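Local coordinates for 70 kDa protein (Xanthomonas sp., PDB 4B2N), which cleaves the polyisoprene chains of natural rubber oxidatively and processively, as a dioxygenase that carries two covalently attached c-type haems, at residues G34-D37 with S38-L41; H118-F121 with L122-Y126; P131-E134 with E135-K139; L408-P411 with R412-G415. All blocks are in the same frame, centred on the assembly; numbering follows the deposited sequence.

Contact 1. Residues G34-D37 with S38-L41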
ATOM      1  N   GLY A  34      -2.582 -23.000 -18.637  1.00 27.11           N
ATOM      2  CA  GLY A  34      -2.764 -23.955 -19.765  1.00 27.82           C
ATOM      3  C   GLY A  34      -4.155 -24.606 -19.813  1.00 27.70           C
ATOM      4  O   GLY A  34      -4.350 -25.649 -20.426  1.00 27.87           O
ATOM      5  N   LYS A  35      -5.113 -24.032 -19.110  1.00 25.24           N
ATOM      6  CA  LYS A  35      -6.462 -24.604 -19.037  1.00 26.03           C
ATOM      7  C   LYS A  35      -7.340 -23.717 -19.865  1.00 24.18           C
ATOM      8  O   LYS A  35      -7.097 -22.504 -19.979  1.00 22.41           O
ATOM      9  CB  LYS A  35      -6.982 -24.699 -17.600  1.00 25.68           C
ATOM     10  CG  LYS A  35      -6.166 -25.526 -16.609  1.00 31.66           C
ATOM     11  CD  LYS A  35      -5.923 -26.940 -17.125  1.00 36.49           C
ATOM     12  CE  LYS A  35      -6.140 -28.003 -16.064  1.00 41.69           C
ATOM     13  NZ  LYS A  35      -5.727 -27.514 -14.726  1.00 46.75           N
ATOM     14  N   PRO A  36      -8.341 -24.311 -20.497  1.00 24.97           N
ATOM     15  CA  PRO A  36      -9.219 -23.517 -21.311  1.00 22.72           C
ATOM     16  C   PRO A  36     -10.070 -22.519 -20.494  1.00 22.85           C
ATOM     17  O   PRO A  36     -10.257 -22.684 -19.287  1.00 21.83           O
ATOM     18  CB  PRO A  36     -10.095 -24.578 -21.997  1.00 24.47           C
ATOM     19  CG  PRO A  36     -10.033 -25.771 -21.091  1.00 23.61           C
ATOM     20  CD  PRO A  36      -8.641 -25.763 -20.562  1.00 23.49           C
ATOM     21  N   ASP A  37     -10.619 -21.534 -21.184  1.00 21.07           N
ATOM     22  CA  ASP A  37     -11.481 -20.490 -20.613  1.00 21.87           C
ATOM     23  C   ASP A  37     -12.655 -21.017 -19.779  1.00 23.60           C
ATOM     24  O   ASP A  37     -13.035 -20.407 -18.772  1.00 23.46           O
ATOM     25  CB  ASP A  37     -12.037 -19.678 -21.771  1.00 21.59           C
ATOM     26  CG  ASP A  37     -11.037 -18.635 -22.279  1.00 23.51           C
ATOM     27  OD1 ASP A  37      -9.896 -18.557 -21.752  1.00 22.79           O
ATOM     28  OD2 ASP A  37     -11.433 -17.860 -23.174  1.00 24.96           O
ATOM     29  N   SER A  38     -13.266 -22.114 -20.238  1.00 22.25           N
ATOM     30  CA  SER A  38     -14.444 -22.618 -19.590  1.00 21.87           C
ATOM     31  C   SER A  38     -14.033 -23.352 -18.325  1.00 22.00           C
ATOM     32  O   SER A  38     -14.891 -23.716 -17.539  1.00 22.36           O
ATOM     33  CB  SER A  38     -15.165 -23.590 -20.540  1.00 25.71           C
ATOM     34  OG  SER A  38     -14.319 -24.731 -20.697  1.00 28.31           O
ATOM     35  N   THR A  39     -12.754 -23.566 -18.071  1.00 22.46           N
ATOM     36  CA  THR A  39     -12.466 -24.275 -16.832  1.00 21.15           C
ATOM     37  C   THR A  39     -12.930 -23.588 -15.509  1.00 21.52           C
ATOM     38  O   THR A  39     -12.716 -22.386 -15.337  1.00 20.14           O
ATOM     39  CB  THR A  39     -11.083 -24.982 -16.747  1.00 25.61           C
ATOM     40  OG1 THR A  39     -10.468 -24.777 -15.477  1.00 28.87           O
ATOM     41  CG2 THR A  39     -10.188 -24.688 -17.803  1.00 20.87           C
ATOM     42  N   PRO A  40     -13.612 -24.364 -14.597  1.00 20.95           N
ATOM     43  CA  PRO A  40     -14.192 -23.774 -13.392  1.00 21.14           C
ATOM     44  C   PRO A  40     -13.043 -23.177 -12.606  1.00 22.45           C
ATOM     45  O   PRO A  40     -11.994 -23.826 -12.486  1.00 21.47           O
ATOM     46  CB  PRO A  40     -14.767 -24.993 -12.623  1.00 20.38           C
ATOM     47  CG  PRO A  40     -15.088 -25.992 -13.693  1.00 21.22           C
ATOM     48  CD  PRO A  40     -14.001 -25.792 -14.749  1.00 22.60           C
ATOM     49  N   LEU A  41     -13.207 -21.962 -12.095  1.00 21.03           N
ATOM     50  CA  LEU A  41     -12.077 -21.298 -11.443  1.00 22.21           C
ATOM     51  C   LEU A  41     -11.568 -22.099 -10.222  1.00 21.78           C
ATOM     52  O   LEU A  41     -12.359 -22.573  -9.400  1.00 21.15           O
ATOM     53  CB  LEU A  41     -12.505 -19.885 -11.015  1.00 19.87           C
ATOM     54  CG  LEU A  41     -11.407 -18.821 -10.808  1.00 22.25           C
ATOM     55  CD1 LEU A  41     -10.584 -18.546 -12.075  1.00 18.97           C
ATOM     56  CD2 LEU A  41     -12.059 -17.547 -10.296  1.00 20.06           C
TER
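P36 and T39 meet across a tight bend: T39 N donates to P36 O at 2.9 Å, with an N-H...O angle of 159°, closing a type I beta turn whose two central residues are D37 and S38. The position of P36 O is less certain than that distance suggests, because the modelled T39 CG2 sits implausibly close to it. T39 is modelled with chi1 at 137°, away from any staggered position, which brings CG2 up against the K35 and P36 side chains in the model. Its approaches to K35 CB (3.2 Å from T39 CG2) and to P36 CD (3.3 Å from T39 CG2) are shorter than normal carbon contacts, so the orientation of this methyl is doubtful. As modelled, the T39 side chain crosses the P36 ring at about a right angle, but its rotation remains in doubt. T39 OG1 lies 3.5 Å from P40 O, a weak bond to the next residue.

Outside the turn, R92 of helix 88-104 pairs with D37 OD1 and also donates to K35 O, gripping the leading arm at two points. Backbone bonds from D37 to G89, from T39 to C88 and from L41 to T86 lay the chain along the start of that helix. L41 reaches C32, which is disulfide-bonded to C88.

The carboxylate at the corner of the turn thus spends its charge outward on an arginine, while a neutral backbone bond works within: the internal bond, if P36 O is rightly placed, closes the bend, and the R92 pairing anchors it to the helix.

Contact 2. Residues H118-F121 with L122-Y126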
ATOM      1  N   HIS A 118       4.505  19.777 -18.437  1.00 17.00           N
ATOM      2  CA  HIS A 118       5.505  19.950 -19.457  1.00 18.47           C
ATOM      3  C   HIS A 118       6.551  20.964 -19.048  1.00 18.07           C
ATOM      4  O   HIS A 118       7.726  20.843 -19.471  1.00 16.18           O
ATOM      5  CB  HIS A 118       4.834  20.404 -20.751  1.00 17.54           C
ATOM      6  CG  HIS A 118       5.693  20.240 -21.969  1.00 19.39           C
ATOM      7  ND1 HIS A 118       6.236  19.031 -22.340  1.00 19.24           N
ATOM      8  CD2 HIS A 118       6.134  21.183 -22.890  1.00 21.26           C
ATOM      9  CE1 HIS A 118       6.948  19.198 -23.476  1.00 20.55           C
ATOM     10  NE2 HIS A 118       6.873  20.516 -23.825  1.00 21.82           N
ATOM     11  N   PHE A 119       6.132  21.963 -18.270  1.00 17.28           N
ATOM     12  CA  PHE A 119       7.039  23.075 -17.837  1.00 17.67           C
ATOM     13  C   PHE A 119       7.447  22.959 -16.378  1.00 16.57           C
ATOM     14  O   PHE A 119       7.947  23.904 -15.799  1.00 16.20           O
ATOM     15  CB  PHE A 119       6.449  24.483 -18.191  1.00 18.78           C
ATOM     16  CG  PHE A 119       6.525  24.779 -19.674  1.00 19.80           C
ATOM     17  CD1 PHE A 119       7.698  25.287 -20.250  1.00 21.67           C
ATOM     18  CD2 PHE A 119       5.475  24.495 -20.528  1.00 21.13           C
ATOM     19  CE1 PHE A 119       7.795  25.540 -21.636  1.00 24.68           C
ATOM     20  CE2 PHE A 119       5.554  24.748 -21.917  1.00 22.97           C
ATOM     21  CZ  PHE A 119       6.717  25.270 -22.486  1.00 21.88           C
ATOM     22  N   ILE A 120       7.157  21.823 -15.725  1.00 16.12           N
ATOM     23  CA  ILE A 120       7.385  21.761 -14.277  1.00 15.38           C
ATOM     24  C   ILE A 120       8.864  21.926 -13.905  1.00 15.14           C
ATOM     25  O   ILE A 120       9.146  22.124 -12.766  1.00 15.43           O
ATOM     26  CB  ILE A 120       6.895  20.384 -13.673  1.00 16.80           C
ATOM     27  CG1 ILE A 120       6.594  20.502 -12.161  1.00 16.34           C
ATOM     28  CG2 ILE A 120       7.826  19.238 -14.077  1.00 16.29           C
ATOM     29  CD1 ILE A 120       5.553  19.471 -11.792  1.00 18.29           C
ATOM     30  N   PHE A 121       9.815  21.770 -14.807  1.00 16.63           N
ATOM     31  CA  PHE A 121      11.227  22.138 -14.472  1.00 16.91           C
ATOM     32  C   PHE A 121      11.261  23.597 -13.944  1.00 17.35           C
ATOM     33  O   PHE A 121      12.179  23.951 -13.214  1.00 17.09           O
ATOM     34  CB  PHE A 121      12.184  22.006 -15.691  1.00 17.33           C
ATOM     35  CG  PHE A 121      11.753  22.770 -16.895  1.00 19.03           C
ATOM     36  CD1 PHE A 121      12.160  24.105 -17.069  1.00 18.50           C
ATOM     37  CD2 PHE A 121      10.932  22.152 -17.876  1.00 18.10           C
ATOM     38  CE1 PHE A 121      11.751  24.789 -18.188  1.00 20.24           C
ATOM     39  CE2 PHE A 121      10.500  22.850 -18.986  1.00 20.22           C
ATOM     40  CZ  PHE A 121      10.880  24.174 -19.138  1.00 20.78           C
ATOM     41  N   LEU A 122      10.319  24.468 -14.379  1.00 17.68           N
ATOM     42  CA  LEU A 122      10.298  25.854 -13.837  1.00 17.92           C
ATOM     43  C   LEU A 122      10.202  25.807 -12.340  1.00 18.26           C
ATOM     44  O   LEU A 122      10.915  26.550 -11.656  1.00 17.54           O
ATOM     45  CB  LEU A 122       9.165  26.724 -14.389  1.00 18.51           C
ATOM     46  CG  LEU A 122       9.308  27.017 -15.873  1.00 19.16           C
ATOM     47  CD1 LEU A 122       8.032  27.695 -16.377  1.00 19.22           C
ATOM     48  CD2 LEU A 122      10.587  27.853 -16.145  1.00 19.28           C
ATOM     49  N   GLN A 123       9.337  24.920 -11.810  1.00 17.00           N
ATOM     50  CA  GLN A 123       9.150  24.774 -10.377  1.00 17.18           C
ATOM     51  C   GLN A 123      10.347  24.146  -9.689  1.00 16.40           C
ATOM     52  O   GLN A 123      10.500  24.210  -8.463  1.00 16.25           O
ATOM     53  CB  GLN A 123       7.866  23.922 -10.066  1.00 17.09           C
ATOM     54  CG  GLN A 123       6.586  24.792 -10.179  1.00 18.28           C
ATOM     55  CD  GLN A 123       6.333  25.284 -11.587  1.00 19.57           C
ATOM     56  OE1 GLN A 123       6.442  24.524 -12.598  1.00 18.73           O
ATOM     57  NE2 GLN A 123       6.039  26.591 -11.691  1.00 19.28           N
ATOM     58  N   TRP A 124      11.199  23.482 -10.453  1.00 17.14           N
ATOM     59  CA  TRP A 124      12.447  22.953  -9.836  1.00 16.46           C
ATOM     60  C   TRP A 124      13.495  24.055  -9.780  1.00 17.32           C
ATOM     61  O   TRP A 124      14.570  23.839  -9.248  1.00 16.61           O
ATOM     62  CB  TRP A 124      13.063  21.904 -10.728  1.00 17.28           C
ATOM     63  CG  TRP A 124      12.189  20.736 -11.107  1.00 16.59           C
ATOM     64  CD1 TRP A 124      10.993  20.334 -10.520  1.00 17.57           C
ATOM     65  CD2 TRP A 124      12.424  19.812 -12.188  1.00 16.45           C
ATOM     66  NE1 TRP A 124      10.469  19.267 -11.149  1.00 18.46           N
ATOM     67  CE2 TRP A 124      11.301  18.867 -12.160  1.00 17.72           C
ATOM     68  CE3 TRP A 124      13.422  19.659 -13.139  1.00 16.40           C
ATOM     69  CZ2 TRP A 124      11.196  17.807 -13.061  1.00 16.92           C
ATOM     70  CZ3 TRP A 124      13.282  18.622 -14.088  1.00 15.54           C
ATOM     71  CH2 TRP A 124      12.221  17.689 -14.018  1.00 16.91           C
ATOM     72  N   GLY A 125      13.232  25.200 -10.421  1.00 16.76           N
ATOM     73  CA  GLY A 125      14.223  26.296 -10.456  1.00 17.16           C
ATOM     74  C   GLY A 125      15.085  26.311 -11.726  1.00 18.45           C
ATOM     75  O   GLY A 125      16.064  27.054 -11.762  1.00 20.73           O
ATOM     76  N   TYR A 126      14.689  25.600 -12.795  1.00 17.53           N
ATOM     77  CA  TYR A 126      15.443  25.619 -14.052  1.00 18.39           C
ATOM     78  C   TYR A 126      14.757  26.707 -14.894  1.00 19.16           C
ATOM     79  O   TYR A 126      13.562  27.007 -14.675  1.00 18.87           O
ATOM     80  CB  TYR A 126      15.376  24.285 -14.793  1.00 17.52           C
ATOM     81  CG  TYR A 126      16.121  23.142 -14.109  1.00 17.22           C
ATOM     82  CD1 TYR A 126      17.022  23.369 -13.020  1.00 17.86           C
ATOM     83  CD2 TYR A 126      15.982  21.882 -14.568  1.00 18.62           C
ATOM     84  CE1 TYR A 126      17.738  22.286 -12.401  1.00 17.01           C
ATOM     85  CE2 TYR A 126      16.655  20.801 -13.985  1.00 16.69           C
ATOM     86  CZ  TYR A 126      17.545  21.024 -12.935  1.00 16.34           C
ATOM     87  OH  TYR A 126      18.190  19.943 -12.386  1.00 17.40           O
TER
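W124 folds back over the backbone of I120 and F121, and its side chain can be followed outward from there. CB rests 3.3 Å from F121 O. With CG anti to its own carbonyl carbon, the indole lies face down on the preceding turn. CD1, on the five-membered ring, comes 3.4 Å from I120 O, which lies beneath the same face. The six-membered ring covers F121 CA, a CH-pi contact 3.8 Å from CA to the ring centroid and 27° off the normal. Further out, CE3 touches F121 CB, and CZ2 meets the I120 methyl CG2 at 3.8 Å. Y126 CE2 comes up in the plane of the indole, at its edge. NE1 finds its polar partner elsewhere, in Y141 OH of helix 133-141.

The F121 ring leaves by another route. Its CG stands between backbone N and carbonyl carbon (chi1 55°), which brings F119 O over the ring centre. L122 runs alongside it, CD2 against F121 CE1, while L122 N makes a good bond to that same F119 O at 2.8 Å. R129 adds a cation-pi contact to the F119 ring.

Beyond W124 the chain reverses. Y126 N donates to F121 O at 3.0 Å, nearly straight at 163°, and G125 N donates to L122 O, also at 3.0 Å. G125 has positive phi, and F121 CD1 touches Y126 CB at 3.9 Å. Two nested backbone bonds, a glycine at positive phi and an apolar contact between the outer residues together meet the definition of a Schellman motif, which here follows the short run of helical backbone angles at 122-124.

Contact 3. Residues P131-E134 with E135-K139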
ATOM      1  N   PRO A 131      17.569  18.537 -21.562  1.00 20.27           N
ATOM      2  CA  PRO A 131      17.236  17.489 -22.544  1.00 20.31           C
ATOM      3  C   PRO A 131      17.050  16.171 -21.851  1.00 20.69           C
ATOM      4  O   PRO A 131      16.528  15.229 -22.467  1.00 20.65           O
ATOM      5  CB  PRO A 131      18.446  17.451 -23.465  1.00 21.28           C
ATOM      6  CG  PRO A 131      19.575  18.047 -22.671  1.00 22.03           C
ATOM      7  CD  PRO A 131      18.897  19.125 -21.841  1.00 21.34           C
ATOM      8  N   ASP A 132      17.481  16.104 -20.585  1.00 18.02           N
ATOM      9  CA  ASP A 132      17.164  14.902 -19.765  1.00 16.87           C
ATOM     10  C   ASP A 132      15.901  15.056 -18.876  1.00 16.89           C
ATOM     11  O   ASP A 132      15.723  14.332 -17.882  1.00 15.86           O
ATOM     12  CB  ASP A 132      18.363  14.490 -18.926  1.00 17.52           C
ATOM     13  CG  ASP A 132      18.807  15.594 -17.950  1.00 17.30           C
ATOM     14  OD1 ASP A 132      18.264  16.698 -18.015  1.00 16.98           O
ATOM     15  OD2 ASP A 132      19.668  15.295 -17.114  1.00 17.63           O
ATOM     16  N   PHE A 133      15.000  15.984 -19.256  1.00 17.68           N
ATOM     17  CA  PHE A 133      13.821  16.305 -18.475  1.00 16.47           C
ATOM     18  C   PHE A 133      13.076  15.011 -18.040  1.00 17.07           C
ATOM     19  O   PHE A 133      12.738  14.813 -16.901  1.00 15.21           O
ATOM     20  CB  PHE A 133      12.878  17.159 -19.325  1.00 16.53           C
ATOM     21  CG  PHE A 133      11.538  17.423 -18.674  1.00 17.80           C
ATOM     22  CD1 PHE A 133      11.442  18.257 -17.560  1.00 16.90           C
ATOM     23  CD2 PHE A 133      10.345  16.806 -19.174  1.00 18.20           C
ATOM     24  CE1 PHE A 133      10.188  18.493 -16.971  1.00 18.06           C
ATOM     25  CE2 PHE A 133       9.086  17.043 -18.582  1.00 18.91           C
ATOM     26  CZ  PHE A 133       9.025  17.880 -17.450  1.00 17.77           C
ATOM     27  N   GLU A 134      12.826  14.119 -18.976  1.00 16.45           N
ATOM     28  CA  GLU A 134      11.973  12.992 -18.674  1.00 17.68           C
ATOM     29  C   GLU A 134      12.653  12.103 -17.602  1.00 16.75           C
ATOM     30  O   GLU A 134      12.047  11.684 -16.608  1.00 16.09           O
ATOM     31  CB  GLU A 134      11.685  12.291 -20.038  1.00 20.30           C
ATOM     32  CG  GLU A 134      10.474  11.397 -20.018  1.00 24.39           C
ATOM     33  CD  GLU A 134      10.287  10.693 -21.355  1.00 22.46           C
ATOM     34  OE1 GLU A 134      10.247  11.371 -22.431  1.00 22.26           O
ATOM     35  OE2 GLU A 134      10.170   9.457 -21.266  1.00 26.81           O
ATOM     36  N   GLU A 135      13.963  11.935 -17.691  1.00 17.05           N
ATOM     37  CA  GLU A 135      14.683  11.242 -16.640  1.00 16.31           C
ATOM     38  C   GLU A 135      14.692  11.981 -15.302  1.00 16.68           C
ATOM     39  O   GLU A 135      14.609  11.358 -14.251  1.00 15.29           O
ATOM     40  CB  GLU A 135      16.120  10.967 -17.076  1.00 19.18           C
ATOM     41  CG  GLU A 135      16.952  10.298 -15.971  1.00 21.53           C
ATOM     42  CD  GLU A 135      18.322   9.836 -16.493  1.00 25.25           C
ATOM     43  OE1 GLU A 135      19.185  10.666 -16.838  1.00 23.80           O
ATOM     44  OE2 GLU A 135      18.499   8.630 -16.636  1.00 27.26           O
ATOM     45  N   GLN A 136      14.911  13.301 -15.322  1.00 14.45           N
ATOM     46  CA  GLN A 136      14.870  14.082 -14.099  1.00 15.57           C
ATOM     47  C   GLN A 136      13.529  13.994 -13.360  1.00 15.33           C
ATOM     48  O   GLN A 136      13.504  14.004 -12.118  1.00 13.82           O
ATOM     49  CB  GLN A 136      15.226  15.573 -14.386  1.00 16.07           C
ATOM     50  CG  GLN A 136      16.732  15.681 -14.706  1.00 16.60           C
ATOM     51  CD  GLN A 136      17.246  17.106 -14.553  1.00 17.93           C
ATOM     52  OE1 GLN A 136      17.794  17.719 -15.499  1.00 18.32           O
ATOM     53  NE2 GLN A 136      17.120  17.613 -13.352  1.00 16.30           N
ATOM     54  N   VAL A 137      12.431  13.886 -14.132  1.00 14.14           N
ATOM     55  CA  VAL A 137      11.146  13.686 -13.476  1.00 15.13           C
ATOM     56  C   VAL A 137      11.180  12.434 -12.607  1.00 14.52           C
ATOM     57  O   VAL A 137      10.769  12.504 -11.450  1.00 14.60           O
ATOM     58  CB  VAL A 137       9.957  13.630 -14.430  1.00 15.58           C
ATOM     59  CG1 VAL A 137       8.650  13.283 -13.689  1.00 14.50           C
ATOM     60  CG2 VAL A 137       9.851  14.955 -15.159  1.00 15.76           C
ATOM     61  N   SER A 138      11.631  11.327 -13.178  1.00 14.55           N
ATOM     62  CA  SER A 138      11.740  10.015 -12.477  1.00 14.37           C
ATOM     63  C   SER A 138      12.628  10.161 -11.288  1.00 13.73           C
ATOM     64  O   SER A 138      12.296   9.686 -10.212  1.00 14.24           O
ATOM     65  CB  SER A 138      12.337   8.948 -13.422  1.00 15.24           C
ATOM     66  OG  SER A 138      11.221   8.357 -14.136  1.00 20.40           O
ATOM     67  N   LYS A 139      13.786  10.774 -11.493  1.00 13.91           N
ATOM     68  CA  LYS A 139      14.742  10.899 -10.391  1.00 13.86           C
ATOM     69  C   LYS A 139      14.174  11.721  -9.219  1.00 14.35           C
ATOM     70  O   LYS A 139      14.199  11.283  -8.082  1.00 12.75           O
ATOM     71  CB  LYS A 139      16.038  11.557 -10.876  1.00 14.27           C
ATOM     72  CG  LYS A 139      16.998  10.621 -11.596  1.00 15.39           C
ATOM     73  CD  LYS A 139      18.050  11.507 -12.287  1.00 17.38           C
ATOM     74  CE  LYS A 139      19.095  10.706 -12.951  1.00 21.27           C
ATOM     75  NZ  LYS A 139      20.141  11.725 -13.273  1.00 23.71           N
TER
HETATM   76  O   HOH W   1      19.198  13.125 -15.453  1.00 17.64           O
HETATM   77  O   HOH W   2      11.757   8.469 -16.948  1.00 28.06           O
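D132 and E135 share a water that three groups grip: it donates to D132 OD2 and to E135 OE1, and accepts from K139 NZ, each at 2.8 Å. The two carboxylates stay apart, 4.7 Å between D132 OD2 and E135 OE1, and the lysine reaches E135 OE1 directly only as a long salt bridge of 3.8 Å, measured from K139 NZ. D132 OD2 also takes the backbone N-H of I546, and K139 NZ bonds to A543 O, so both ends lean on the same neighbouring loop.

D132 occupies the N-cap position of helix 133-141, yet its side chain makes no capping bond; its carbonyl starts the helix, with Q136 N donating to D132 O at 2.9 Å and 168°. V137 N follows to F133 O. Further on, the bond from S138 N to E134 O is weak, and a second water joins E134 O to S138 OG.

On the buried side, V137 CG2 lies over one face of the F133 ring, 4.0 Å from its centroid, in a CH-pi contact.

The water probably eases the closeness of the two carboxylates, with the lysine offsetting their charge, while direct backbone bonds carry the helix itself.

Contact 4. Residues L408-P411 with R412-G415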
ATOM      1  N   LEU A 408      -0.205 -27.237   9.375  1.00 25.58           N
ATOM      2  CA  LEU A 408      -1.218 -26.541   8.536  1.00 24.75           C
ATOM      3  C   LEU A 408      -2.348 -27.509   8.393  1.00 24.95           C
ATOM      4  O   LEU A 408      -2.072 -28.662   8.099  1.00 30.46           O
ATOM      5  CB  LEU A 408      -0.700 -26.326   7.109  1.00 23.21           C
ATOM      6  CG  LEU A 408      -0.673 -24.984   6.373  1.00 22.57           C
ATOM      7  CD1 LEU A 408      -0.828 -25.171   4.871  1.00 21.10           C
ATOM      8  CD2 LEU A 408      -1.421 -23.779   6.968  1.00 21.26           C
ATOM      9  N   PRO A 409      -3.625 -27.051   8.519  1.00 26.52           N
ATOM     10  CA  PRO A 409      -4.771 -27.959   8.553  1.00 24.29           C
ATOM     11  C   PRO A 409      -5.223 -28.279   7.147  1.00 27.52           C
ATOM     12  O   PRO A 409      -6.036 -29.132   6.983  1.00 27.18           O
ATOM     13  CB  PRO A 409      -5.846 -27.139   9.271  1.00 24.57           C
ATOM     14  CG  PRO A 409      -5.551 -25.714   8.843  1.00 23.73           C
ATOM     15  CD  PRO A 409      -4.039 -25.634   8.732  1.00 22.95           C
ATOM     16  N   ASP A 410      -4.703 -27.600   6.117  1.00 24.97           N
ATOM     17  CA  ASP A 410      -5.182 -27.881   4.762  1.00 25.11           C
ATOM     18  C   ASP A 410      -4.083 -27.467   3.799  1.00 23.41           C
ATOM     19  O   ASP A 410      -3.641 -26.316   3.866  1.00 24.41           O
ATOM     20  CB  ASP A 410      -6.466 -27.079   4.570  1.00 25.24           C
ATOM     21  CG  ASP A 410      -7.094 -27.267   3.197  1.00 28.15           C
ATOM     22  OD1 ASP A 410      -6.447 -27.642   2.196  1.00 27.24           O
ATOM     23  OD2 ASP A 410      -8.279 -26.954   3.090  1.00 29.18           O
ATOM     24  N   PRO A 411      -3.612 -28.385   2.918  1.00 23.70           N
ATOM     25  CA  PRO A 411      -2.449 -28.103   2.044  1.00 23.60           C
ATOM     26  C   PRO A 411      -2.742 -26.940   1.105  1.00 21.14           C
ATOM     27  O   PRO A 411      -1.815 -26.281   0.693  1.00 20.25           O
ATOM     28  CB  PRO A 411      -2.230 -29.427   1.262  1.00 24.42           C
ATOM     29  CG  PRO A 411      -3.059 -30.426   1.987  1.00 23.47           C
ATOM     30  CD  PRO A 411      -4.180 -29.738   2.674  1.00 24.77           C
ATOM     31  N   ARG A 412      -4.031 -26.644   0.836  1.00 20.90           N
ATOM     32  CA  ARG A 412      -4.407 -25.500  -0.023  1.00 22.15           C
ATOM     33  C   ARG A 412      -4.100 -24.127   0.589  1.00 20.72           C
ATOM     34  O   ARG A 412      -4.133 -23.114  -0.122  1.00 20.54           O
ATOM     35  CB  ARG A 412      -5.892 -25.539  -0.379  1.00 21.73           C
ATOM     36  CG  ARG A 412      -6.221 -26.736  -1.241  1.00 23.38           C
ATOM     37  CD  ARG A 412      -7.730 -26.843  -1.480  1.00 25.58           C
ATOM     38  NE  ARG A 412      -8.479 -26.989  -0.228  1.00 23.90           N
ATOM     39  CZ  ARG A 412      -9.792 -26.913  -0.130  1.00 25.22           C
ATOM     40  NH1 ARG A 412     -10.535 -26.723  -1.234  1.00 27.69           N
ATOM     41  NH2 ARG A 412     -10.384 -27.033   1.054  1.00 24.74           N
ATOM     42  N   LEU A 413      -3.743 -24.117   1.866  1.00 18.85           N
ATOM     43  CA  LEU A 413      -3.482 -22.899   2.625  1.00 19.28           C
ATOM     44  C   LEU A 413      -1.970 -22.541   2.642  1.00 18.82           C
ATOM     45  O   LEU A 413      -1.523 -21.637   3.370  1.00 17.22           O
ATOM     46  CB  LEU A 413      -4.052 -23.036   4.043  1.00 17.85           C
ATOM     47  CG  LEU A 413      -5.564 -23.162   4.171  1.00 18.38           C
ATOM     48  CD1 LEU A 413      -5.937 -23.302   5.657  1.00 17.90           C
ATOM     49  CD2 LEU A 413      -6.169 -21.850   3.657  1.00 16.51           C
ATOM     50  N   LYS A 414      -1.190 -23.250   1.822  1.00 21.36           N
ATOM     51  CA  LYS A 414       0.218 -22.990   1.726  1.00 19.47           C
ATOM     52  C   LYS A 414       0.396 -21.521   1.381  1.00 19.33           C
ATOM     53  O   LYS A 414      -0.241 -21.024   0.434  1.00 18.66           O
ATOM     54  CB  LYS A 414       0.773 -23.801   0.580  1.00 22.86           C
ATOM     55  CG  LYS A 414       2.270 -23.674   0.354  1.00 22.23           C
ATOM     56  CD  LYS A 414       2.729 -24.757  -0.622  1.00 26.58           C
ATOM     57  CE  LYS A 414       1.878 -24.692  -1.881  1.00 27.72           C
ATOM     58  NZ  LYS A 414       2.847 -24.824  -2.985  1.00 31.06           N
ATOM     59  N   GLY A 415       1.266 -20.842   2.110  1.00 17.85           N
ATOM     60  CA  GLY A 415       1.567 -19.432   1.818  1.00 18.21           C
ATOM     61  C   GLY A 415       0.533 -18.360   2.212  1.00 17.64           C
ATOM     62  O   GLY A 415       0.831 -17.177   2.136  1.00 17.32           O
TER
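L413 packs its side chain on L408 and P409 on the buried side of this bend, while R412 holds D410 at the surface. The apolar side is close-fitting: L408 CD1 lies 3.6 Å from L413 C, and L413 CD1 touches P409 CG at 4.0 Å. F63 and V53 from the N-terminal loops pack against the two leucines.

On the solvent side, where P411 and R412 are exposed, polar bonds set the structure. A chi1 near 180° sets D410 CG beside its own carbonyl carbon, which brings the carboxylate to the backbone N-H of R412. R412 meets it side-on, NE to OD1 at 3.2 Å and NH2 to OD2 at 2.9 Å, each on a syn lone pair, with carboxylate and guanidinium planes only 23° apart. D410 OD1 also accepts R412 N, 2.9 Å away and above the carboxylate plane, forming an Asx turn. L413 N also bonds to D410 O at 3.0 Å, from above the carbonyl plane. K414 sends its amine to D20.

One aspartate therefore holds both the backbone and the side chain of R412. This double grip fixes the guanidinium in rotation and probably stabilises the carboxylate in its charged form.

How the contacts relate
From the N terminus, contact 1 reverses the chain between helices 27-32 and 88-104. Contact 2 follows helix 114-118, and contact 3 opens helix 133-141 a few residues later. Contact 4 comes far along the chain, between helix 399-402 and strand 420-422. All four are local and in series, three turns and the start of one helix; none encloses or crosses another. Only contacts 2 and 3 touch: W124 packs on F133, Q136 and V137, fastening the 118-126 turn to the next helix. Contacts 1 and 4 lie on the same side of the chain's centre, their nearest atoms about 9 Å apart, contact 4 opposite contacts 2 and 3; L408 lies about 11 Å, side chain to side chain, from the haem ligand H394.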